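Local coordinates for protein flagellar assembly factor FliW (Geobacillus thermodenitrificans, PDB 5DMD) that probably acts as an anti-CsrA protein, binding CsrA so that it cannot repress translation of targets such as flagellin, and takes part in flagellum assembly, at residues 19-24 with 120-124; 104-110 with 132-138; 3-7 with 49-55. The protein carries 1 engineered substitution. All blocks are in the same frame, centred on the assembly; numbering follows the deposited sequence.

Contact 1 (19-24 with 120-124); sequences IVRFEQ and RLGKQ
Arg21 and Leu121 sit abreast in a single backbone bridge, and the two bonds of Arg21 straddle Leu121. Arg21 N gives its hydrogen to Arg120 O at 2.9 Å, and Gly122 N donates to Arg21 O at 2.8 Å. Two C-H...O contacts reinforce them: Leu121 CA points its hydrogen at the same Arg21 O, and Phe22 CA lies 3.4 Å from Gly122 O.

Ring packing comes next. Phe22 has CG anti to its carbonyl carbon (chi1 -79°), which lays the ring over the main chain of Gly122. Gly122 CA stands 3.8 Å from the ring centroid and 6° off the normal, a CH-pi contact over the face. Glycine suits this place because it has no side chain to hold the aromatic plane off the backbone. Val20 CG1 packs beside Gly122 N, and Phe35 of strand 34-39 meets Phe22 edge-to-face.

The segments run 41° apart, and bonds from Arg21 to the residues before and after Leu121 make the parallel pattern in an otherwise antiparallel sheet. This link between strands 20-21 and 121-124 is consistent with a sheet curled into a barrel-like ring. Against strand 106-116, Arg120 and Leu121 form a G1 beta bulge, with Arg120 in the positive-phi conformation.

Gly122 O receives hydrogens from two waters, each 2.9 Å away, which in turn accept from Glu23 N and Gln24 N.

At the margins, Arg120 CB rests 3.5 Å from Ile19 O, while its guanidinium bonds Lys17 O and Val117 O. Leu121 CD2 touches Glu23 OE2. Lys123, extended beyond CG, carries NZ to Thr78 OG1 and Gln81 OE1 at helix 76-81, a distance its long chain suits.

Contact 2 (104-110 with 132-138); sequences DTTANLQ and YKTKHRL
A short antiparallel ladder adds strand 136-137 to the opening part of strand 106-116: Thr106 and Arg137 form a non-hydrogen-bonded pair, Ala107 and His136 a hydrogen-bonded one. Ala107 N donates to His136 O at 2.9 Å and Ala107 O accepts in return from His136 N. The pairing is prolonged by Leu138 N, which donates to Thr105 O at 3.1 Å. Beyond the ladder, where the chain turns, Gln110 N reaches Lys133 O at 3.3 Å from well above the carbonyl plane.

On the side of Ala107 and His136, Leu109 crosses the imidazole at about a right angle and sets CD1 over its centre, 3.5 Å from the centroid, a CH-pi contact that suits a branched aliphatic tip. Ala107 is small enough for Leu138 CD1 to come within 3.9 Å of its CB, both packing on Leu96 of strand 90-97. On the side of Thr106, a water links Thr106 OG1 to Thr134 O.

At the far end Arg137, bent at chi3 (58°), directs NH1 to Asp104 OD1 at 3.0 Å in a salt bridge. The carboxylate lies at the guanidinium edge with the planes 64° apart, and Phe139 O and Pro140 O hold the NE and NH2 groups.

His136 NE2 accepts Lys133 N at 2.9 Å, nearly in the ring plane, which helps set the ring's rotation against Leu109 CD1; this is consistent with a neutral imidazole whose proton is probably on ND1.

Contact 3 (3-7 with 49-55); sequences KIATK and QSVNTPA
Gln49 reaches across to Thr6 and Lys7, and its path carries the one direct hydrogen bond between the segments. CB leaves the strand toward segment 3-7, with CG anti to the backbone N (chi1 175°). CG lies 4.0 Å from Thr6 CG2, a loose apolar touch between chains that cross at about a right angle. At CG the chain bends (chi2 69°), bringing CD 3.7 Å from Thr6 CB. The amide then spends both of its ends. OE1 accepts from Lys7 N at 3.0 Å, an almost straight bond whose donor stands 37° out of the carbonyl plane. NE2 turns back to its own segment, giving one hydrogen to Ser50 O at 3.1 Å, on a lone pair, and the other to Pro54 O at 3.0 Å. Three bonds fix the rotation of this buried amide, both NE2 partners lying close to its plane, and glutamine fits because it can donate and accept at once.

The loop it spans begins where strand 45-50 ends. Ser50 OG accepts from Asn52 N in an ST turn and from Thr53 N in an ST motif, while Glu32 bonds the same hydroxyl. Segment 3-7 starts in strand 3-4, half of a small antiparallel sheet with strand 12-13 that packs beside the main sheet.

Apolar contacts lie beyond Gln49. Ala5 CB sits 3.6 Å from Pro54 CG, a small methyl against a rigid ring. Ile4 CG2 lies 3.9 Å from Val51 CG1, the two side chains crossing at about a right angle; branching at CB suits both, since it puts a methyl close to each backbone. One water donates to both Ala5 O and Ser50 O. Lys7, extended beyond CG, lays CD near Ala55 O, and its NZ donates to a second water that binds Ala55 O.

In the fold
All three contacts reach the same curled antiparallel sheet. Contacts 1 and 2 are tied through strand 106-116, which neighbours both strand 121-124 and strand 136-137; their centres nevertheless lie about 23 Å apart, on opposite sides of the chain's centre. Contact 3 is nearer to contact 1, with centres about 16 Å and nearest atoms about 4 Å apart, although the two do not touch. Strand 34-39 lies between them, pairing with strand 20-21 on one side and strand 45-50 on the other. Contacts 2 and 3 have centres about 25 Å apart. Along the chain the segments of contact 1 alternate with those of each of the others, whereas contact 3 closes before contact 2 opens.

Contact 1 (19-24 with 120-124)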
loop_
_atom_site.group_PDB
_atom_site.type_symbol
_atom_site.label_atom_id
_atom_site.label_comp_id
_atom_site.label_asym_id
_atom_site.label_seq_id
_atom_site.Cartn_x
_atom_site.Cartn_y
_atom_site.Cartn_z
ATOM N N ILE A 19 8.928 6.239 10.424
ATOM C CA ILE A 19 7.732 5.460 10.738
ATOM C C ILE A 19 6.488 6.193 10.261
ATOM O O ILE A 19 6.309 7.388 10.535
ATOM C CB ILE A 19 7.658 5.154 12.241
ATOM C CG1 ILE A 19 8.867 4.302 12.639
ATOM C CG2 ILE A 19 6.333 4.473 12.613
ATOM C CD1 ILE A 19 8.930 3.957 14.107
ATOM N N VAL A 20 5.625 5.481 9.544
ATOM C CA VAL A 20 4.291 5.962 9.207
ATOM C C VAL A 20 3.318 5.345 10.198
ATOM O O VAL A 20 3.245 4.114 10.329
ATOM C CB VAL A 20 3.899 5.595 7.770
ATOM C CG1 VAL A 20 2.502 6.142 7.446
ATOM C CG2 VAL A 20 4.917 6.129 6.782
ATOM N N ARG A 21 2.572 6.198 10.900
ATOM C CA ARG A 21 1.587 5.735 11.866
ATOM C C ARG A 21 0.250 5.512 11.175
ATOM O O ARG A 21 -0.251 6.394 10.468
ATOM C CB ARG A 21 1.408 6.733 13.009
ATOM C CG ARG A 21 0.366 6.269 14.019
ATOM C CD ARG A 21 0.215 7.206 15.209
ATOM N NE ARG A 21 -0.600 6.599 16.256
ATOM C CZ ARG A 21 -0.215 5.585 17.023
ATOM N NH1 ARG A 21 1.008 5.084 16.950
ATOM N NH2 ARG A 21 -1.078 5.067 17.893
ATOM N N PHE A 22 -0.313 4.324 11.373
ATOM C CA PHE A 22 -1.661 3.965 10.937
ATOM C C PHE A 22 -2.506 3.916 12.210
ATOM O O PHE A 22 -2.510 2.917 12.930
ATOM C CB PHE A 22 -1.609 2.601 10.244
ATOM C CG PHE A 22 -1.104 2.645 8.821
ATOM C CD1 PHE A 22 0.209 2.940 8.533
ATOM C CD2 PHE A 22 -1.970 2.344 7.780
ATOM C CE1 PHE A 22 0.650 2.960 7.225
ATOM C CE2 PHE A 22 -1.535 2.356 6.467
ATOM C CZ PHE A 22 -0.222 2.665 6.189
ATOM N N GLU A 23 -3.233 4.998 12.488
ATOM C CA GLU A 23 -3.893 5.116 13.787
ATOM C C GLU A 23 -4.982 4.065 13.986
ATOM O O GLU A 23 -5.259 3.669 15.126
ATOM C CB GLU A 23 -4.434 6.531 13.972
ATOM C CG GLU A 23 -3.325 7.569 14.102
ATOM C CD GLU A 23 -3.839 8.995 14.132
ATOM O OE1 GLU A 23 -5.038 9.206 13.858
ATOM O OE2 GLU A 23 -3.034 9.908 14.415
ATOM N N GLN A 24 -5.587 3.574 12.910
ATOM C CA GLN A 24 -6.570 2.504 13.002
ATOM C C GLN A 24 -5.984 1.147 12.667
ATOM O O GLN A 24 -6.746 0.197 12.442
ATOM C CB GLN A 24 -7.761 2.779 12.075
ATOM C CG GLN A 24 -8.588 3.987 12.454
ATOM C CD GLN A 24 -9.799 4.163 11.562
ATOM O OE1 GLN A 24 -9.737 3.927 10.355
ATOM N NE2 GLN A 24 -10.914 4.565 12.156
ATOM N N ARG A 120 3.255 11.820 8.100
ATOM C CA ARG A 120 3.558 10.436 8.477
ATOM C C ARG A 120 2.327 9.694 8.997
ATOM O O ARG A 120 2.393 8.979 10.003
ATOM C CB ARG A 120 4.711 10.366 9.488
ATOM C CG ARG A 120 6.038 10.907 8.997
ATOM C CD ARG A 120 6.499 10.252 7.712
ATOM N NE ARG A 120 7.954 10.257 7.631
ATOM C CZ ARG A 120 8.658 11.007 6.793
ATOM N NH1 ARG A 120 8.069 11.820 5.930
ATOM N NH2 ARG A 120 9.988 10.943 6.824
ATOM N N LEU A 121 1.192 9.870 8.320
ATOM C CA LEU A 121 -0.056 9.220 8.700
ATOM C C LEU A 121 -0.585 8.377 7.546
ATOM O O LEU A 121 -0.604 8.827 6.397
ATOM C CB LEU A 121 -1.117 10.272 9.030
ATOM C CG LEU A 121 -0.829 11.235 10.178
ATOM C CD1 LEU A 121 -1.856 12.377 10.174
ATOM C CD2 LEU A 121 -0.840 10.509 11.515
ATOM N N GLY A 122 -1.071 7.172 7.858
ATOM C CA GLY A 122 -1.528 6.255 6.829
ATOM C C GLY A 122 -2.859 5.613 7.172
ATOM O O GLY A 122 -3.246 5.514 8.336
ATOM N N LYS A 123 -3.554 5.171 6.125
ATOM C CA LYS A 123 -4.795 4.425 6.271
ATOM C C LYS A 123 -4.942 3.515 5.063
ATOM O O LYS A 123 -4.574 3.898 3.951
ATOM C CB LYS A 123 -5.999 5.380 6.329
ATOM C CG LYS A 123 -7.365 4.696 6.478
ATOM C CD LYS A 123 -8.481 5.723 6.651
ATOM C CE LYS A 123 -9.828 5.033 6.820
ATOM N NZ LYS A 123 -10.950 6.020 6.892
ATOM N N GLN A 124 -5.473 2.311 5.274
ATOM C CA GLN A 124 -5.973 1.518 4.155
ATOM C C GLN A 124 -7.462 1.790 4.016
ATOM O O GLN A 124 -8.242 1.467 4.921
ATOM C CB GLN A 124 -5.715 0.017 4.315
ATOM C CG GLN A 124 -6.259 -0.759 3.115
ATOM C CD GLN A 124 -5.762 -2.185 3.020
ATOM O OE1 GLN A 124 -5.539 -2.850 4.038
ATOM N NE2 GLN A 124 -5.586 -2.664 1.797
HETATM O O HOH W 1 -3.448 7.269 10.582
HETATM O O HOH W 2 -5.161 4.078 9.935
#

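Contact 2 (104-110 with 132-138)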
loop_
_atom_site.group_PDB
_atom_site.type_symbol
_atom_site.label_atom_id
_atom_site.label_comp_id
_atom_site.label_asym_id
_atom_site.label_seq_id
_atom_site.Cartn_x
_atom_site.Cartn_y
_atom_site.Cartn_z
ATOM N N ASP A 104 1.108 -13.045 -13.770
ATOM C CA ASP A 104 -0.260 -13.275 -13.327
ATOM C C ASP A 104 -0.600 -12.477 -12.075
ATOM O O ASP A 104 -1.669 -12.673 -11.490
ATOM C CB ASP A 104 -0.498 -14.768 -13.087
ATOM C CG ASP A 104 -0.542 -15.565 -14.376
ATOM O OD1 ASP A 104 -0.676 -14.952 -15.460
ATOM O OD2 ASP A 104 -0.425 -16.808 -14.302
ATOM N N THR A 105 0.296 -11.589 -11.648
ATOM C CA THR A 105 0.083 -10.824 -10.425
ATOM C C THR A 105 -1.088 -9.860 -10.600
ATOM O O THR A 105 -1.309 -9.305 -11.683
ATOM C CB THR A 105 1.360 -10.059 -10.090
ATOM O OG1 THR A 105 2.382 -11.003 -9.735
ATOM C CG2 THR A 105 1.161 -9.059 -8.950
ATOM N N THR A 106 -1.848 -9.673 -9.523
ATOM C CA THR A 106 -2.971 -8.749 -9.505
ATOM C C THR A 106 -2.777 -7.702 -8.418
ATOM O O THR A 106 -1.961 -7.862 -7.510
ATOM C CB THR A 106 -4.298 -9.478 -9.261
ATOM O OG1 THR A 106 -4.252 -10.165 -8.003
ATOM C CG2 THR A 106 -4.566 -10.479 -10.374
ATOM N N ALA A 107 -3.559 -6.632 -8.524
ATOM C CA ALA A 107 -3.612 -5.580 -7.519
ATOM C C ALA A 107 -5.040 -5.410 -7.009
ATOM O O ALA A 107 -6.007 -5.584 -7.755
ATOM C CB ALA A 107 -3.149 -4.249 -8.112
ATOM N N ASN A 108 -5.167 -5.057 -5.726
ATOM C CA ASN A 108 -6.466 -4.728 -5.134
ATOM C C ASN A 108 -6.683 -3.225 -5.277
ATOM O O ASN A 108 -6.205 -2.435 -4.460
ATOM C CB ASN A 108 -6.549 -5.185 -3.676
ATOM C CG ASN A 108 -7.937 -4.976 -3.077
ATOM O OD1 ASN A 108 -8.706 -4.134 -3.539
ATOM N ND2 ASN A 108 -8.274 -5.766 -2.062
ATOM N N LEU A 109 -7.412 -2.831 -6.327
ATOM C CA LEU A 109 -7.720 -1.425 -6.556
ATOM C C LEU A 109 -8.858 -0.914 -5.676
ATOM O O LEU A 109 -9.039 0.308 -5.565
ATOM C CB LEU A 109 -8.036 -1.198 -8.038
ATOM C CG LEU A 109 -6.926 -1.612 -9.004
ATOM C CD1 LEU A 109 -7.305 -1.204 -10.419
ATOM C CD2 LEU A 109 -5.587 -1.012 -8.598
ATOM N N GLN A 110 -9.608 -1.808 -5.023
ATOM C CA GLN A 110 -10.676 -1.375 -4.131
ATOM C C GLN A 110 -10.158 -0.811 -2.816
ATOM O O GLN A 110 -10.870 -0.032 -2.174
ATOM C CB GLN A 110 -11.620 -2.545 -3.824
ATOM C CG GLN A 110 -12.919 -2.129 -3.142
ATOM C CD GLN A 110 -13.674 -3.300 -2.528
ATOM O OE1 GLN A 110 -13.399 -4.460 -2.825
ATOM N NE2 GLN A 110 -14.643 -2.992 -1.673
ATOM N N TYR A 132 -14.109 -0.607 -8.839
ATOM C CA TYR A 132 -12.848 -1.300 -8.649
ATOM C C TYR A 132 -13.040 -2.560 -7.818
ATOM O O TYR A 132 -13.892 -2.623 -6.924
ATOM C CB TYR A 132 -11.847 -0.371 -7.964
ATOM C CG TYR A 132 -11.474 0.829 -8.800
ATOM C CD1 TYR A 132 -10.941 0.673 -10.075
ATOM C CD2 TYR A 132 -11.664 2.117 -8.324
ATOM C CE1 TYR A 132 -10.603 1.767 -10.845
ATOM C CE2 TYR A 132 -11.331 3.219 -9.086
ATOM C CZ TYR A 132 -10.799 3.039 -10.346
ATOM O OH TYR A 132 -10.461 4.130 -11.111
ATOM N N LYS A 133 -12.239 -3.572 -8.130
ATOM C CA LYS A 133 -12.343 -4.898 -7.534
ATOM C C LYS A 133 -11.064 -5.251 -6.781
ATOM O O LYS A 133 -10.083 -4.512 -6.776
ATOM C CB LYS A 133 -12.682 -5.955 -8.588
ATOM C CG LYS A 133 -13.641 -5.479 -9.667
ATOM C CD LYS A 133 -15.049 -5.373 -9.096
ATOM C CE LYS A 133 -16.110 -5.363 -10.186
ATOM N NZ LYS A 133 -17.088 -6.472 -9.986
ATOM N N THR A 134 -11.092 -6.412 -6.129
ATOM C CA THR A 134 -9.966 -6.868 -5.327
ATOM C C THR A 134 -8.850 -7.486 -6.156
ATOM O O THR A 134 -7.752 -7.697 -5.630
ATOM C CB THR A 134 -10.465 -7.854 -4.265
ATOM O OG1 THR A 134 -10.843 -9.082 -4.894
ATOM C CG2 THR A 134 -11.661 -7.274 -3.538
ATOM N N LYS A 135 -9.092 -7.788 -7.426
ATOM C CA LYS A 135 -8.078 -8.398 -8.277
ATOM C C LYS A 135 -8.177 -7.767 -9.656
ATOM O O LYS A 135 -9.175 -7.955 -10.360
ATOM C CB LYS A 135 -8.263 -9.915 -8.350
ATOM C CG LYS A 135 -7.583 -10.659 -7.207
ATOM C CD LYS A 135 -8.488 -11.716 -6.600
ATOM C CE LYS A 135 -8.468 -12.999 -7.408
ATOM N NZ LYS A 135 -9.005 -14.151 -6.630
ATOM N N HIS A 136 -7.161 -6.989 -10.018
ATOM C CA HIS A 136 -6.985 -6.484 -11.375
ATOM C C HIS A 136 -5.598 -6.921 -11.830
ATOM O O HIS A 136 -4.604 -6.587 -11.177
ATOM C CB HIS A 136 -7.052 -4.955 -11.405
ATOM C CG HIS A 136 -8.412 -4.383 -11.136
ATOM N ND1 HIS A 136 -9.175 -3.783 -12.114
ATOM C CD2 HIS A 136 -9.121 -4.269 -9.988
ATOM C CE1 HIS A 136 -10.307 -3.349 -11.587
ATOM N NE2 HIS A 136 -10.298 -3.630 -10.297
ATOM N N ARG A 137 -5.529 -7.653 -12.947
ATOM C CA ARG A 137 -4.237 -8.029 -13.513
ATOM C C ARG A 137 -3.390 -6.806 -13.850
ATOM O O ARG A 137 -3.865 -5.839 -14.452
ATOM C CB ARG A 137 -4.409 -8.863 -14.788
ATOM C CG ARG A 137 -4.804 -10.315 -14.578
ATOM C CD ARG A 137 -4.968 -11.056 -15.922
ATOM N NE ARG A 137 -3.749 -11.023 -16.723
ATOM C CZ ARG A 137 -2.775 -11.921 -16.642
ATOM N NH1 ARG A 137 -2.827 -12.920 -15.773
ATOM N NH2 ARG A 137 -1.711 -11.800 -17.432
ATOM N N LEU A 138 -2.103 -6.887 -13.503
ATOM C CA LEU A 138 -1.149 -5.857 -13.901
ATOM C C LEU A 138 -0.800 -5.948 -15.378
ATOM O O LEU A 138 -0.350 -4.960 -15.963
ATOM C CB LEU A 138 0.143 -5.989 -13.093
ATOM C CG LEU A 138 0.205 -5.293 -11.734
ATOM C CD1 LEU A 138 -0.830 -5.847 -10.758
ATOM C CD2 LEU A 138 1.611 -5.447 -11.166
HETATM O O HOH W 3 -4.050 -13.649 -13.405
HETATM O O HOH W 4 -5.105 -8.462 -6.031
#

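Contact 3 (3-7 with 49-55)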
loop_
_atom_site.group_PDB
_atom_site.type_symbol
_atom_site.label_atom_id
_atom_site.label_comp_id
_atom_site.label_asym_id
_atom_site.label_seq_id
_atom_site.Cartn_x
_atom_site.Cartn_y
_atom_site.Cartn_z
ATOM N N LYS A 3 16.332 -1.192 15.788
ATOM C CA LYS A 3 16.552 -2.305 14.878
ATOM C C LYS A 3 15.285 -3.142 14.812
ATOM O O LYS A 3 14.628 -3.368 15.835
ATOM C CB LYS A 3 17.722 -3.165 15.381
ATOM C CG LYS A 3 17.983 -4.410 14.546
ATOM C CD LYS A 3 19.180 -4.235 13.621
ATOM C CE LYS A 3 20.494 -4.267 14.389
ATOM N NZ LYS A 3 21.628 -3.795 13.555
ATOM N N ILE A 4 14.943 -3.609 13.611
ATOM C CA ILE A 4 13.800 -4.499 13.431
ATOM C C ILE A 4 14.212 -5.655 12.535
ATOM O O ILE A 4 15.184 -5.557 11.781
ATOM C CB ILE A 4 12.554 -3.768 12.855
ATOM C CG1 ILE A 4 12.812 -3.201 11.450
ATOM C CG2 ILE A 4 12.085 -2.663 13.795
ATOM C CD1 ILE A 4 11.548 -2.694 10.718
ATOM N N ALA A 5 13.487 -6.762 12.624
ATOM C CA ALA A 5 13.538 -7.782 11.590
ATOM C C ALA A 5 12.477 -7.481 10.532
ATOM O O ALA A 5 11.480 -6.795 10.797
ATOM C CB ALA A 5 13.339 -9.182 12.180
ATOM N N THR A 6 12.697 -7.982 9.312
ATOM C CA THR A 6 11.814 -7.697 8.182
ATOM C C THR A 6 11.555 -8.961 7.374
ATOM O O THR A 6 12.194 -10.000 7.563
ATOM C CB THR A 6 12.383 -6.636 7.229
ATOM O OG1 THR A 6 13.521 -7.174 6.545
ATOM C CG2 THR A 6 12.791 -5.364 7.973
ATOM N N LYS A 7 10.621 -8.844 6.431
ATOM C CA LYS A 7 10.276 -9.978 5.582
ATOM C C LYS A 7 11.292 -10.185 4.469
ATOM O O LYS A 7 11.649 -11.328 4.162
ATOM C CB LYS A 7 8.887 -9.782 4.972
ATOM C CG LYS A 7 8.416 -10.994 4.172
ATOM C CD LYS A 7 6.908 -11.017 4.046
ATOM C CE LYS A 7 6.483 -12.038 3.000
ATOM N NZ LYS A 7 5.003 -12.076 2.867
ATOM N N GLN A 49 6.191 -2.498 5.572
ATOM C CA GLN A 49 6.783 -3.407 6.554
ATOM C C GLN A 49 6.377 -3.008 7.966
ATOM O O GLN A 49 6.664 -1.890 8.405
ATOM C CB GLN A 49 8.308 -3.367 6.441
ATOM C CG GLN A 49 9.038 -4.183 7.498
ATOM C CD GLN A 49 8.837 -5.674 7.322
ATOM O OE1 GLN A 49 9.171 -6.245 6.283
ATOM N NE2 GLN A 49 8.248 -6.308 8.334
ATOM N N SER A 50 5.734 -3.923 8.687
ATOM C CA SER A 50 5.438 -3.678 10.090
ATOM C C SER A 50 6.730 -3.560 10.894
ATOM O O SER A 50 7.661 -4.351 10.730
ATOM C CB SER A 50 4.616 -4.836 10.657
ATOM O OG SER A 50 4.553 -4.726 12.069
ATOM N N VAL A 51 6.771 -2.571 11.793
ATOM C CA VAL A 51 7.891 -2.383 12.717
ATOM C C VAL A 51 7.854 -3.356 13.883
ATOM O O VAL A 51 8.870 -3.542 14.562
ATOM C CB VAL A 51 7.820 -0.908 13.161
ATOM C CG1 VAL A 51 8.797 -0.592 14.286
ATOM C CG2 VAL A 51 8.060 -0.002 11.990
ATOM N N ASN A 52 6.719 -4.018 14.111
ATOM C CA ASN A 52 6.577 -4.924 15.239
ATOM C C ASN A 52 6.498 -6.391 14.849
ATOM O O ASN A 52 6.826 -7.246 15.677
ATOM C CB ASN A 52 5.320 -4.563 16.042
ATOM C CG ASN A 52 5.412 -3.190 16.645
ATOM O OD1 ASN A 52 6.198 -2.966 17.562
ATOM N ND2 ASN A 52 4.622 -2.253 16.125
ATOM N N THR A 53 6.080 -6.705 13.625
ATOM C CA THR A 53 5.835 -8.079 13.193
ATOM C C THR A 53 6.579 -8.330 11.885
ATOM O O THR A 53 6.104 -7.921 10.812
ATOM C CB THR A 53 4.340 -8.311 12.996
ATOM O OG1 THR A 53 3.644 -7.964 14.196
ATOM C CG2 THR A 53 4.069 -9.775 12.681
ATOM N N PRO A 54 7.737 -9.000 11.931
ATOM C CA PRO A 54 8.549 -9.143 10.708
ATOM C C PRO A 54 7.814 -9.747 9.521
ATOM O O PRO A 54 8.028 -9.311 8.383
ATOM C CB PRO A 54 9.721 -10.028 11.172
ATOM C CG PRO A 54 9.858 -9.724 12.630
ATOM C CD PRO A 54 8.456 -9.460 13.133
ATOM N N ALA A 55 6.950 -10.740 9.743
ATOM C CA ALA A 55 6.307 -11.411 8.619
ATOM C C ALA A 55 5.254 -10.545 7.941
ATOM O O ALA A 55 4.827 -10.868 6.824
ATOM C CB ALA A 55 5.695 -12.740 9.069
HETATM O O HOH W 5 9.398 -6.159 12.168
HETATM O O HOH W 6 4.581 -13.180 5.314
#